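Local structure of transcription regulator (Lactobacillus plantarum WCFS1, 3CLK) at residues B[69-75]-B[90-96]; B[102-108]-B[262-268]; B[197-201]-B[229-233]. The protein probably regulates transcription by binding DNA, with a periplasmic binding protein-like domain that, as in LacI-type regulators, probably senses a small effector. All blocks are in the same frame, centred on the assembly; numbering follows the deposited sequence.

Contact 1: B[69-75]-B[90-96]; sequences ILLLSIA and PYCFLSM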
# COMPACT_ATOMS: atom_id res chain seq x y z
N ILE B 69 18.84 12.82 5.72
CA ILE B 69 17.45 12.51 6.04
C ILE B 69 16.50 12.95 4.92
O ILE B 69 16.56 14.08 4.46
CB ILE B 69 17.01 13.21 7.34
CG1 ILE B 69 17.91 12.76 8.50
CG2 ILE B 69 15.55 12.86 7.66
CD1 ILE B 69 17.57 13.41 9.82
N LEU B 70 15.64 12.03 4.50
CA LEU B 70 14.66 12.31 3.47
C LEU B 70 13.28 12.23 4.13
O LEU B 70 12.96 11.23 4.77
CB LEU B 70 14.77 11.28 2.34
CG LEU B 70 16.12 11.24 1.61
CD1 LEU B 70 16.13 10.09 0.61
CD2 LEU B 70 16.35 12.57 0.91
N LEU B 71 12.48 13.27 3.98
CA LEU B 71 11.15 13.27 4.59
C LEU B 71 10.07 13.13 3.53
O LEU B 71 9.82 14.05 2.75
CB LEU B 71 10.94 14.54 5.42
CG LEU B 71 11.96 14.73 6.56
CD1 LEU B 71 13.18 15.48 6.04
CD2 LEU B 71 11.33 15.48 7.71
N LEU B 72 9.44 11.96 3.51
CA LEU B 72 8.40 11.64 2.56
C LEU B 72 7.06 12.24 2.92
O LEU B 72 6.29 11.66 3.70
CB LEU B 72 8.25 10.12 2.42
CG LEU B 72 9.50 9.32 2.05
CD1 LEU B 72 9.09 7.95 1.51
CD2 LEU B 72 10.30 10.06 1.00
N SER B 73 6.78 13.40 2.36
CA SER B 73 5.53 14.10 2.58
C SER B 73 5.16 14.19 4.06
O SER B 73 4.08 13.73 4.46
CB SER B 73 4.41 13.40 1.81
OG SER B 73 3.26 14.22 1.73
N ILE B 74 6.05 14.76 4.86
CA ILE B 74 5.79 14.92 6.29
C ILE B 74 5.68 16.42 6.60
O ILE B 74 6.56 17.20 6.25
CB ILE B 74 6.93 14.32 7.17
CG1 ILE B 74 6.59 12.88 7.56
CG2 ILE B 74 7.13 15.15 8.43
CD1 ILE B 74 6.65 11.90 6.43
N ALA B 75 4.59 16.80 7.26
CA ALA B 75 4.38 18.19 7.63
C ALA B 75 4.87 18.42 9.05
O ALA B 75 4.13 18.24 10.02
CB ALA B 75 2.89 18.54 7.52
N PRO B 90 22.14 16.89 6.63
CA PRO B 90 21.59 17.18 5.30
C PRO B 90 20.19 16.59 5.21
O PRO B 90 19.97 15.44 5.59
CB PRO B 90 22.57 16.47 4.36
CG PRO B 90 23.87 16.55 5.11
CD PRO B 90 23.45 16.21 6.52
N TYR B 91 19.23 17.36 4.72
CA TYR B 91 17.87 16.84 4.61
C TYR B 91 17.15 17.41 3.40
O TYR B 91 17.53 18.46 2.87
CB TYR B 91 17.08 17.17 5.89
CG TYR B 91 16.68 18.62 6.00
CD1 TYR B 91 15.48 19.08 5.46
CD2 TYR B 91 17.53 19.55 6.60
CE1 TYR B 91 15.13 20.42 5.50
CE2 TYR B 91 17.19 20.91 6.65
CZ TYR B 91 15.99 21.33 6.09
OH TYR B 91 15.64 22.67 6.12
N CYS B 92 16.10 16.71 2.97
CA CYS B 92 15.31 17.12 1.82
C CYS B 92 13.93 16.48 1.93
O CYS B 92 13.81 15.31 2.30
CB CYS B 92 15.97 16.68 0.52
SG CYS B 92 15.22 17.35 -1.00
N PHE B 93 12.89 17.26 1.64
CA PHE B 93 11.52 16.75 1.68
C PHE B 93 11.15 16.17 0.32
O PHE B 93 11.55 16.72 -0.72
CB PHE B 93 10.54 17.88 2.03
CG PHE B 93 10.57 18.29 3.48
CD1 PHE B 93 11.60 19.08 3.98
CD2 PHE B 93 9.56 17.88 4.35
CE1 PHE B 93 11.62 19.46 5.33
CE2 PHE B 93 9.57 18.25 5.70
CZ PHE B 93 10.61 19.04 6.19
N LEU B 94 10.41 15.07 0.32
CA LEU B 94 9.97 14.44 -0.92
C LEU B 94 8.44 14.39 -1.01
O LEU B 94 7.76 14.17 -0.00
CB LEU B 94 10.52 13.00 -1.03
CG LEU B 94 12.04 12.79 -0.98
CD1 LEU B 94 12.37 11.32 -1.15
CD2 LEU B 94 12.70 13.62 -2.07
N SER B 95 7.93 14.60 -2.22
CA SER B 95 6.50 14.57 -2.51
C SER B 95 5.68 15.67 -1.84
O SER B 95 4.46 15.53 -1.68
CB SER B 95 5.94 13.20 -2.13
OG SER B 95 4.84 12.87 -2.95
N MSE B 96 6.33 16.77 -1.47
CA MSE B 96 5.65 17.89 -0.83
C MSE B 96 6.40 19.19 -1.09
O MSE B 96 7.62 19.25 -0.96
CB MSE B 96 5.53 17.64 0.68
CG MSE B 96 4.80 18.72 1.45
SE MSE B 96 4.76 18.35 3.36
CE MSE B 96 3.15 17.26 3.40
O HOH W 1 2.30 16.59 -0.22
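Leu71 lies over one face of the Phe93 ring, and the two side chains cross obliquely. Leu71 CB sits 4.2 Å from the ring centroid of Phe93, 28° off the normal, a CH-pi contact. Leu71 CD2 reaches Phe93 CE2 at 3.8 Å. The Phe93 edge is used as well: Ile74 O lies in the ring plane, 3.2 Å from Phe93 CE2. Arg102 and Phe98 also pack against this ring, by cation-pi and edge-to-face contacts. On the other face of the sheet, Leu72 and Leu94 lie side by side and point the same way. Leu72 CD2 and Leu94 CD1 are tightly packed at 3.2 Å. Helix 22-34 covers these two leucines, while helix 78-86 covers Leu71. Past the strands, selenomethionine Met96 has CG anti to its backbone N (chi1 -178°) and bends at chi3, which brings CE to 3.5 Å from Ser73 OG. A water links Ser73 OG to Ser95 O. Five backbone hydrogen bonds join the parallel strands of this beta-alpha-beta unit, from Ile69 N to Pro90 O through to Ser73 N to Leu94 O at 2.7 Å. Backbone polarity is thus paired inside the sheet, and both faces present mostly apolar side chains to the covering helices.

Contact 2: B[102-108]-B[262-268]; sequences RPFISSD and IVSQQFI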
# COMPACT_ATOMS: atom_id res chain seq x y z
N ARG B 102 12.69 26.00 2.14
CA ARG B 102 13.00 24.67 2.62
C ARG B 102 13.27 23.79 1.39
O ARG B 102 12.57 23.89 0.40
CB ARG B 102 11.79 24.14 3.38
CG ARG B 102 11.94 22.81 4.06
CD ARG B 102 10.62 22.47 4.74
NE ARG B 102 9.85 23.68 5.05
CZ ARG B 102 8.85 23.72 5.93
NH1 ARG B 102 8.50 22.62 6.58
NH2 ARG B 102 8.20 24.85 6.14
N PRO B 103 14.32 22.95 1.44
CA PRO B 103 14.62 22.10 0.29
C PRO B 103 13.57 21.00 0.09
O PRO B 103 13.17 20.33 1.04
CB PRO B 103 15.99 21.52 0.63
CG PRO B 103 15.94 21.44 2.13
CD PRO B 103 15.31 22.76 2.51
N PHE B 104 13.12 20.83 -1.15
CA PHE B 104 12.13 19.81 -1.43
C PHE B 104 12.19 19.34 -2.88
O PHE B 104 12.70 20.03 -3.75
CB PHE B 104 10.72 20.31 -1.10
CG PHE B 104 10.17 21.33 -2.07
CD1 PHE B 104 9.75 20.94 -3.34
CD2 PHE B 104 10.05 22.66 -1.70
CE1 PHE B 104 9.21 21.87 -4.22
CE2 PHE B 104 9.51 23.60 -2.57
CZ PHE B 104 9.09 23.21 -3.84
N ILE B 105 11.67 18.14 -3.10
CA ILE B 105 11.59 17.55 -4.42
C ILE B 105 10.19 16.96 -4.49
O ILE B 105 9.83 16.10 -3.67
CB ILE B 105 12.60 16.41 -4.59
CG1 ILE B 105 14.02 16.96 -4.49
CG2 ILE B 105 12.36 15.70 -5.92
CD1 ILE B 105 15.09 15.88 -4.42
N SER B 106 9.40 17.43 -5.44
CA SER B 106 8.03 16.95 -5.59
C SER B 106 7.47 17.37 -6.94
O SER B 106 8.20 17.90 -7.78
CB SER B 106 7.15 17.53 -4.49
OG SER B 106 7.04 18.93 -4.62
N SER B 107 6.18 17.13 -7.12
CA SER B 107 5.49 17.50 -8.35
C SER B 107 5.01 18.92 -8.20
O SER B 107 4.96 19.46 -7.09
CB SER B 107 4.28 16.59 -8.60
OG SER B 107 4.66 15.24 -8.81
N ASP B 108 4.65 19.54 -9.32
CA ASP B 108 4.11 20.89 -9.30
C ASP B 108 2.63 20.66 -9.03
O ASP B 108 1.86 20.36 -9.94
CB ASP B 108 4.30 21.55 -10.66
CG ASP B 108 3.81 22.98 -10.67
OD1 ASP B 108 2.77 23.27 -10.04
OD2 ASP B 108 4.46 23.81 -11.32
N ILE B 262 21.58 20.87 1.86
CA ILE B 262 20.80 20.89 0.62
C ILE B 262 19.85 22.09 0.64
O ILE B 262 19.15 22.32 1.62
CB ILE B 262 19.98 19.59 0.48
CG1 ILE B 262 20.92 18.38 0.60
CG2 ILE B 262 19.26 19.56 -0.86
CD1 ILE B 262 20.22 17.03 0.48
N VAL B 263 19.84 22.87 -0.44
CA VAL B 263 18.99 24.05 -0.50
C VAL B 263 18.11 24.15 -1.74
O VAL B 263 17.36 25.11 -1.90
CB VAL B 263 19.82 25.35 -0.41
CG1 VAL B 263 20.67 25.34 0.85
CG2 VAL B 263 20.70 25.49 -1.65
N SER B 264 18.20 23.17 -2.63
CA SER B 264 17.41 23.21 -3.85
C SER B 264 15.95 22.77 -3.69
O SER B 264 15.63 21.92 -2.86
CB SER B 264 18.07 22.36 -4.94
OG SER B 264 18.14 21.00 -4.54
N GLN B 265 15.09 23.37 -4.50
CA GLN B 265 13.66 23.05 -4.54
C GLN B 265 13.43 22.67 -5.99
O GLN B 265 13.70 23.46 -6.90
CB GLN B 265 12.82 24.28 -4.17
CG GLN B 265 13.15 24.88 -2.81
CD GLN B 265 12.21 25.99 -2.43
OE1 GLN B 265 11.95 26.90 -3.22
NE2 GLN B 265 11.68 25.94 -1.21
N GLN B 266 12.92 21.46 -6.22
CA GLN B 266 12.73 20.98 -7.58
C GLN B 266 11.36 20.35 -7.86
O GLN B 266 10.74 19.76 -6.97
CB GLN B 266 13.83 19.96 -7.88
CG GLN B 266 14.13 19.72 -9.33
CD GLN B 266 15.20 18.67 -9.51
OE1 GLN B 266 16.14 18.60 -8.72
NE2 GLN B 266 15.06 17.84 -10.55
N PHE B 267 10.90 20.48 -9.10
CA PHE B 267 9.62 19.90 -9.51
C PHE B 267 9.87 18.77 -10.48
O PHE B 267 10.58 18.94 -11.48
CB PHE B 267 8.74 20.94 -10.20
CG PHE B 267 8.07 21.90 -9.27
CD1 PHE B 267 7.64 21.50 -8.01
CD2 PHE B 267 7.81 23.21 -9.67
CE1 PHE B 267 6.96 22.37 -7.17
CE2 PHE B 267 7.13 24.10 -8.84
CZ PHE B 267 6.70 23.68 -7.59
N ILE B 268 9.30 17.61 -10.20
CA ILE B 268 9.44 16.46 -11.08
C ILE B 268 8.18 16.45 -11.94
O ILE B 268 7.06 16.45 -11.41
CB ILE B 268 9.51 15.14 -10.28
CG1 ILE B 268 10.67 15.20 -9.28
CG2 ILE B 268 9.70 13.96 -11.24
CD1 ILE B 268 12.05 15.23 -9.92
O HOH W 2 6.21 13.81 -10.78
O HOH W 3 5.03 18.01 -11.76
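Gln265 lies over the Phe104 ring. Its CB stands over one face of the ring, 4.0 Å from the Phe104 centroid and 20° off the normal. Gln265 CG passes 3.4 Å from Arg102 O. Gln265 CD comes within 3.6 Å of Phe104 CE2. At the tip, Gln265 NE2 donates a nearly straight bond (172°) of 2.8 Å to Arg102 O, which lies in the amide plane. NE2 also bonds to Asp100 O, and the two bonds fix the amide's rotation. The Phe104 ring gets under this chain because its CG sits between backbone N and carbonyl carbon (chi1 73°). Its CE1 meets Phe267 CE1 at 3.7 Å. Asp108 CA covers one face of the Phe267 ring, while Asp108 OD1 caps Asp111 N at the start of helix 109-121. With an alanine in place of Phe104, Gln265 CB would probably lose the ring beneath it, and Phe267 CE1 its aromatic neighbour. Strands 104-106 and 265-267 pair in parallel, with Gln266 N to Phe104 O at 2.9 Å. Two waters donate to Ile268 O. The edge strand is therefore held by backbone bonds, by an amide tied to carbonyls, and by the apolar contact between the Phe104 and Phe267 rings.

Contact 3: B[197-201]-B[229-233]; sequences AIGIL and TRPQL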
# COMPACT_ATOMS: atom_id res chain seq x y z
N ALA B 197 -10.26 8.12 -5.49
CA ALA B 197 -10.92 7.79 -6.74
C ALA B 197 -11.69 6.47 -6.64
O ALA B 197 -12.77 6.32 -7.21
CB ALA B 197 -9.89 7.70 -7.86
N ILE B 198 -11.14 5.51 -5.92
CA ILE B 198 -11.82 4.24 -5.81
C ILE B 198 -13.12 4.43 -5.03
O ILE B 198 -14.14 3.85 -5.38
CB ILE B 198 -10.92 3.16 -5.16
CG1 ILE B 198 -9.65 2.98 -5.99
CG2 ILE B 198 -11.65 1.82 -5.12
CD1 ILE B 198 -8.71 1.93 -5.43
N GLY B 199 -13.09 5.28 -3.99
CA GLY B 199 -14.29 5.53 -3.21
C GLY B 199 -15.36 6.20 -4.07
O GLY B 199 -16.55 5.87 -4.01
N ILE B 200 -14.94 7.16 -4.88
CA ILE B 200 -15.85 7.86 -5.77
C ILE B 200 -16.45 6.84 -6.73
O ILE B 200 -17.66 6.80 -6.95
CB ILE B 200 -15.11 8.92 -6.62
CG1 ILE B 200 -14.61 10.05 -5.72
CG2 ILE B 200 -16.03 9.47 -7.72
CD1 ILE B 200 -13.66 11.02 -6.41
N LEU B 201 -15.57 6.02 -7.30
CA LEU B 201 -15.95 4.99 -8.26
C LEU B 201 -16.98 4.01 -7.71
O LEU B 201 -17.98 3.70 -8.39
CB LEU B 201 -14.70 4.20 -8.68
CG LEU B 201 -14.77 3.32 -9.94
CD1 LEU B 201 -13.42 2.61 -10.16
CD2 LEU B 201 -15.86 2.29 -9.79
N THR B 229 -8.90 -1.46 -10.20
CA THR B 229 -10.34 -1.20 -10.17
C THR B 229 -10.92 -1.43 -11.56
O THR B 229 -10.19 -1.46 -12.55
CB THR B 229 -10.65 0.25 -9.76
OG1 THR B 229 -10.02 1.16 -10.67
CG2 THR B 229 -10.14 0.51 -8.35
N ARG B 230 -12.23 -1.60 -11.63
CA ARG B 230 -12.92 -1.80 -12.90
C ARG B 230 -14.00 -0.73 -13.01
O ARG B 230 -14.97 -0.74 -12.27
CB ARG B 230 -13.58 -3.18 -12.95
CG ARG B 230 -12.60 -4.35 -12.97
CD ARG B 230 -11.67 -4.33 -14.18
NE ARG B 230 -10.36 -3.80 -13.83
CZ ARG B 230 -9.21 -4.28 -14.30
NH1 ARG B 230 -9.20 -5.30 -15.14
NH2 ARG B 230 -8.07 -3.75 -13.90
N PRO B 231 -13.84 0.21 -13.96
CA PRO B 231 -12.72 0.31 -14.91
C PRO B 231 -11.42 0.81 -14.29
O PRO B 231 -11.44 1.43 -13.23
CB PRO B 231 -13.26 1.28 -15.95
CG PRO B 231 -14.04 2.24 -15.11
CD PRO B 231 -14.80 1.31 -14.15
N GLN B 232 -10.31 0.54 -14.96
CA GLN B 232 -9.01 1.01 -14.49
C GLN B 232 -9.00 2.53 -14.59
O GLN B 232 -9.46 3.10 -15.57
CB GLN B 232 -7.88 0.38 -15.31
CG GLN B 232 -7.84 -1.13 -15.16
CD GLN B 232 -6.52 -1.74 -15.57
OE1 GLN B 232 -6.02 -1.50 -16.67
NE2 GLN B 232 -5.93 -2.54 -14.68
N LEU B 233 -8.47 3.17 -13.56
CA LEU B 233 -8.45 4.63 -13.47
C LEU B 233 -7.43 5.42 -14.28
O LEU B 233 -6.22 5.17 -14.19
CB LEU B 233 -8.31 5.04 -12.00
CG LEU B 233 -9.46 4.75 -11.04
CD1 LEU B 233 -8.94 4.76 -9.60
CD2 LEU B 233 -10.55 5.79 -11.24
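Ile198 and Thr229 meet through methyl and methylene groups, with the two side chains slanted across each other. Ile198 CG1 touches Thr229 CG2 at 3.5 Å, a tight fit. Ile198 CD1 reaches the same methyl. Thr229 places OG1 between its backbone N and carbonyl carbon (chi1 59°). This turns the hydroxyl back into its own loop, where OG1 donates to Pro231 O at 2.9 Å, and leaves CG2 for the isoleucine. Leu201 holds CG anti to its backbone N (chi1 -164°), and the extended chain carries CD1 to 3.7 Å from Thr229 CB. The other methyl, Leu201 CD2, lies 4.0 Å from Arg230 O. This is the periplasmic binding protein-like fold. Helix 194-206 packs beside strands 188-191 and 216-219 in a beta-alpha-beta unit, and residues 229-233 lead into the next parallel strand, 234-237. Leu233 stands at about a right angle to Ile198, and its CD1 packs on Ala197 CB at 3.5 Å. Leu233 also rests on Ile217 of strand 216-219. Arg230 points away from the helix, and its side chain folds back so that NE donates to Thr229 O at 2.7 Å, from above the carbonyl plane. The contact borders the subunit interface: Ile228 of the second subunit packs on Ile198, and Asn202 of that subunit on Arg230.

From the N terminus, contact 1 closes first, over a short loop that holds helix 78-86. Contact 2 opens soon after, at 102-108, and closes only at 262-268, so the two are in series. They join the same parallel sheet, where strands 91-94 and 104-106 are neighbours; their centres are 9 Å apart. The 153 residues inside contact 2 hold five of the six strands of the second sheet; helix 240-256, also inside, packs on the first. Contact 3 is nested there and ties helix 194-206 to the loop before strand 234-237. Its centre is about 30 Å from that of contact 2. Contact 2 brings the chain back from the second sheet to the edge of the first.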